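Local coordinates for protein FIG000988: Predicted permease (Vibrio cholerae, PDB 6MJP) that probably forms part of the LptBFG ABC transporter, which moves lipopolysaccharide from the inner membrane to the outer membrane, at residues D[186-191]-D[205-210]. Sequence-based numbering, arbitrary orientation.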
ATOM      1  N   SER D 186       6.928 -49.528   7.563  1.00126.85           N
ATOM      2  CA  SER D 186       8.357 -49.532   7.327  1.00123.03           C
ATOM      3  C   SER D 186       8.914 -48.155   7.638  1.00116.28           C
ATOM      4  O   SER D 186       8.173 -47.179   7.780  1.00117.12           O
ATOM      5  CB  SER D 186       8.673 -49.934   5.885  1.00127.80           C
ATOM      6  OG  SER D 186       7.996 -49.075   4.980  1.00129.65           O
ATOM      7  N   VAL D 187      10.238 -48.104   7.766  1.00116.29           N
ATOM      8  CA  VAL D 187      11.000 -46.875   7.943  1.00118.21           C
ATOM      9  C   VAL D 187      12.308 -47.082   7.194  1.00126.59           C
ATOM     10  O   VAL D 187      13.036 -48.043   7.475  1.00133.44           O
ATOM     11  CB  VAL D 187      11.273 -46.549   9.426  1.00116.68           C
ATOM     12  CG1 VAL D 187      12.371 -45.508   9.549  1.00117.38           C
ATOM     13  CG2 VAL D 187      10.020 -46.062  10.129  1.00110.85           C
ATOM     14  N   MET D 188      12.601 -46.211   6.228  1.00131.10           N
ATOM     15  CA  MET D 188      13.832 -46.314   5.456  1.00134.72           C
ATOM     16  C   MET D 188      14.595 -45.002   5.517  1.00128.44           C
ATOM     17  O   MET D 188      13.995 -43.928   5.600  1.00128.60           O
ATOM     18  CB  MET D 188      13.561 -46.693   3.996  1.00138.89           C
ATOM     19  CG  MET D 188      12.730 -45.716   3.207  1.00138.67           C
ATOM     20  SD  MET D 188      11.976 -46.596   1.835  1.00140.90           S
ATOM     21  CE  MET D 188      10.462 -47.167   2.613  1.00147.92           C
ATOM     22  N   PHE D 189      15.922 -45.109   5.472  1.00132.46           N
ATOM     23  CA  PHE D 189      16.834 -43.978   5.560  1.00133.19           C
ATOM     24  C   PHE D 189      17.944 -44.163   4.540  1.00138.40           C
ATOM     25  O   PHE D 189      18.605 -45.205   4.523  1.00140.90           O
ATOM     26  CB  PHE D 189      17.438 -43.858   6.959  1.00135.16           C
ATOM     27  CG  PHE D 189      18.162 -42.565   7.190  1.00141.02           C
ATOM     28  CD1 PHE D 189      17.471 -41.452   7.627  1.00140.39           C
ATOM     29  CD2 PHE D 189      19.527 -42.456   6.965  1.00146.25           C
ATOM     30  CE1 PHE D 189      18.119 -40.256   7.839  1.00136.54           C
ATOM     31  CE2 PHE D 189      20.180 -41.255   7.176  1.00146.93           C
ATOM     32  CZ  PHE D 189      19.469 -40.155   7.616  1.00140.15           C
ATOM     33  N   SER D 190      18.163 -43.150   3.708  1.00144.73           N
ATOM     34  CA  SER D 190      19.188 -43.247   2.676  1.00152.90           C
ATOM     35  C   SER D 190      20.121 -42.041   2.717  1.00153.40           C
ATOM     36  O   SER D 190      20.087 -41.247   3.664  1.00151.64           O
ATOM     37  CB  SER D 190      18.540 -43.382   1.300  1.00155.35           C
ATOM     38  OG  SER D 190      17.888 -42.185   0.931  1.00153.46           O
ATOM     39  N   HIS D 191      20.975 -41.900   1.712  1.00154.59           N
ATOM     40  CA  HIS D 191      21.888 -40.770   1.671  1.00155.37           C
ATOM     41  C   HIS D 191      21.436 -39.698   0.684  1.00158.82           C
ATOM     42  O   HIS D 191      21.613 -38.507   0.951  1.00159.80           O
ATOM     43  CB  HIS D 191      23.310 -41.249   1.333  1.00153.11           C
ATOM     44  CG  HIS D 191      24.082 -41.773   2.513  1.00150.04           C
ATOM     45  ND1 HIS D 191      24.255 -43.120   2.757  1.00146.94           N
ATOM     46  CD2 HIS D 191      24.738 -41.126   3.505  1.00148.27           C
ATOM     47  CE1 HIS D 191      24.979 -43.279   3.852  1.00147.03           C
ATOM     48  NE2 HIS D 191      25.285 -42.084   4.325  1.00147.86           N
ATOM     49  N   ILE D 205       9.288 -41.219  -6.160  1.00147.50           N
ATOM     50  CA  ILE D 205      10.514 -40.823  -5.473  1.00144.36           C
ATOM     51  C   ILE D 205      11.474 -42.001  -5.526  1.00148.05           C
ATOM     52  O   ILE D 205      11.057 -43.157  -5.417  1.00155.00           O
ATOM     53  CB  ILE D 205      10.237 -40.399  -4.012  1.00132.45           C
ATOM     54  CG1 ILE D 205      11.528 -40.070  -3.264  1.00129.65           C
ATOM     55  CG2 ILE D 205       9.522 -41.496  -3.254  1.00127.93           C
ATOM     56  CD1 ILE D 205      11.291 -39.528  -1.860  1.00125.34           C
ATOM     57  N   THR D 206      12.757 -41.719  -5.718  1.00148.05           N
ATOM     58  CA  THR D 206      13.782 -42.751  -5.686  1.00155.40           C
ATOM     59  C   THR D 206      14.765 -42.445  -4.560  1.00155.09           C
ATOM     60  O   THR D 206      15.014 -41.278  -4.260  1.00154.55           O
ATOM     61  CB  THR D 206      14.507 -42.844  -7.035  1.00162.29           C
ATOM     62  OG1 THR D 206      15.561 -43.810  -6.952  1.00169.45           O
ATOM     63  CG2 THR D 206      15.080 -41.494  -7.438  1.00161.68           C
ATOM     64  N   LEU D 207      15.305 -43.484  -3.914  1.00152.81           N
ATOM     65  CA  LEU D 207      16.300 -43.329  -2.857  1.00149.55           C
ATOM     66  C   LEU D 207      17.599 -44.030  -3.243  1.00156.83           C
ATOM     67  O   LEU D 207      17.577 -45.102  -3.853  1.00162.10           O
ATOM     68  CB  LEU D 207      15.794 -43.895  -1.520  1.00145.29           C
ATOM     69  CG  LEU D 207      14.717 -43.083  -0.796  1.00144.62           C
ATOM     70  CD1 LEU D 207      14.516 -43.588   0.617  1.00140.51           C
ATOM     71  CD2 LEU D 207      15.081 -41.611  -0.781  1.00149.74           C
ATOM     72  N   TYR D 208      18.740 -43.448  -2.854  1.00158.09           N
ATOM     73  CA  TYR D 208      20.050 -43.976  -3.252  1.00158.83           C
ATOM     74  C   TYR D 208      20.922 -44.252  -2.031  1.00156.77           C
ATOM     75  O   TYR D 208      21.016 -43.406  -1.137  1.00154.31           O
ATOM     76  CB  TYR D 208      20.780 -43.000  -4.187  1.00157.96           C
ATOM     77  CG  TYR D 208      20.044 -42.643  -5.459  1.00158.20           C
ATOM     78  CD1 TYR D 208      19.262 -43.577  -6.135  1.00159.55           C
ATOM     79  CD2 TYR D 208      20.144 -41.370  -5.991  1.00162.74           C
ATOM     80  CE1 TYR D 208      18.601 -43.239  -7.305  1.00162.88           C
ATOM     81  CE2 TYR D 208      19.490 -41.022  -7.154  1.00171.12           C
ATOM     82  CZ  TYR D 208      18.722 -41.955  -7.807  1.00170.90           C
ATOM     83  OH  TYR D 208      18.078 -41.585  -8.965  1.00176.12           O
ATOM     84  N   ASP D 209      21.577 -45.419  -2.004  1.00150.01           N
ATOM     85  CA  ASP D 209      22.494 -45.740  -0.913  1.00145.30           C
ATOM     86  C   ASP D 209      21.834 -45.635   0.461  1.00133.36           C
ATOM     87  O   ASP D 209      22.135 -44.710   1.222  1.00134.17           O
ATOM     88  CB  ASP D 209      23.727 -44.819  -0.965  1.00149.11           C
ATOM     89  CG  ASP D 209      24.922 -45.366  -0.168  1.00148.48           C
ATOM     90  OD1 ASP D 209      24.803 -46.433   0.482  1.00144.03           O
ATOM     91  OD2 ASP D 209      26.003 -44.732  -0.208  1.00150.36           O
ATOM     92  N   GLY D 210      20.951 -46.568   0.795  1.00129.04           N
ATOM     93  CA  GLY D 210      20.352 -46.576   2.110  1.00127.32           C
ATOM     94  C   GLY D 210      19.954 -47.969   2.551  1.00129.01           C
ATOM     95  O   GLY D 210      20.341 -48.970   1.943  1.00130.44           O
TER
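With CG of His191 opposite its own carbonyl carbon and beside the backbone N (chi1 -82°), the imidazole is turned with its ND1 edge toward the corner at Asp209, where ND1 meets the carbonyl O of Asp209 at 3.1 Å. That bond is moderately bent, and the oxygen lies at the ring edge, somewhat out of its plane. The straighter bond is the backbone one: His191 N reaches Tyr208 O at 3.2 Å and 159°, while its contact with Asp209 O is only weak. The Asp209 carboxylate comes near the ring too, turned 47° from it, with OD2 3.8 Å from His191 ND1.

Further back, Leu207 points at the strand 186-190 and lays its two methyls along Met188 and Ser190. CD1 sits 3.8 Å from Met188 CG, and CD2 lies against Ser190 OG; Val172 also touches Leu207 and Ser190.

The chain turns a corner twice here, at His191 and Asp209, passing between the two sheets of the periplasmic beta-jellyroll domain. Strands 186-190 and 205-208 lie in different sheets and cross steeply. Phe189, pointing away from this junction, meets Phe177 of the LptG chain.

Two consecutive carbonyls thus accept from one histidine through backbone and ring, tying the two corners together; the nearby Asp209 carboxylate may favour a protonated imidazole, while Lys181 of the LptG chain, packed on the same histidine, would probably oppose it.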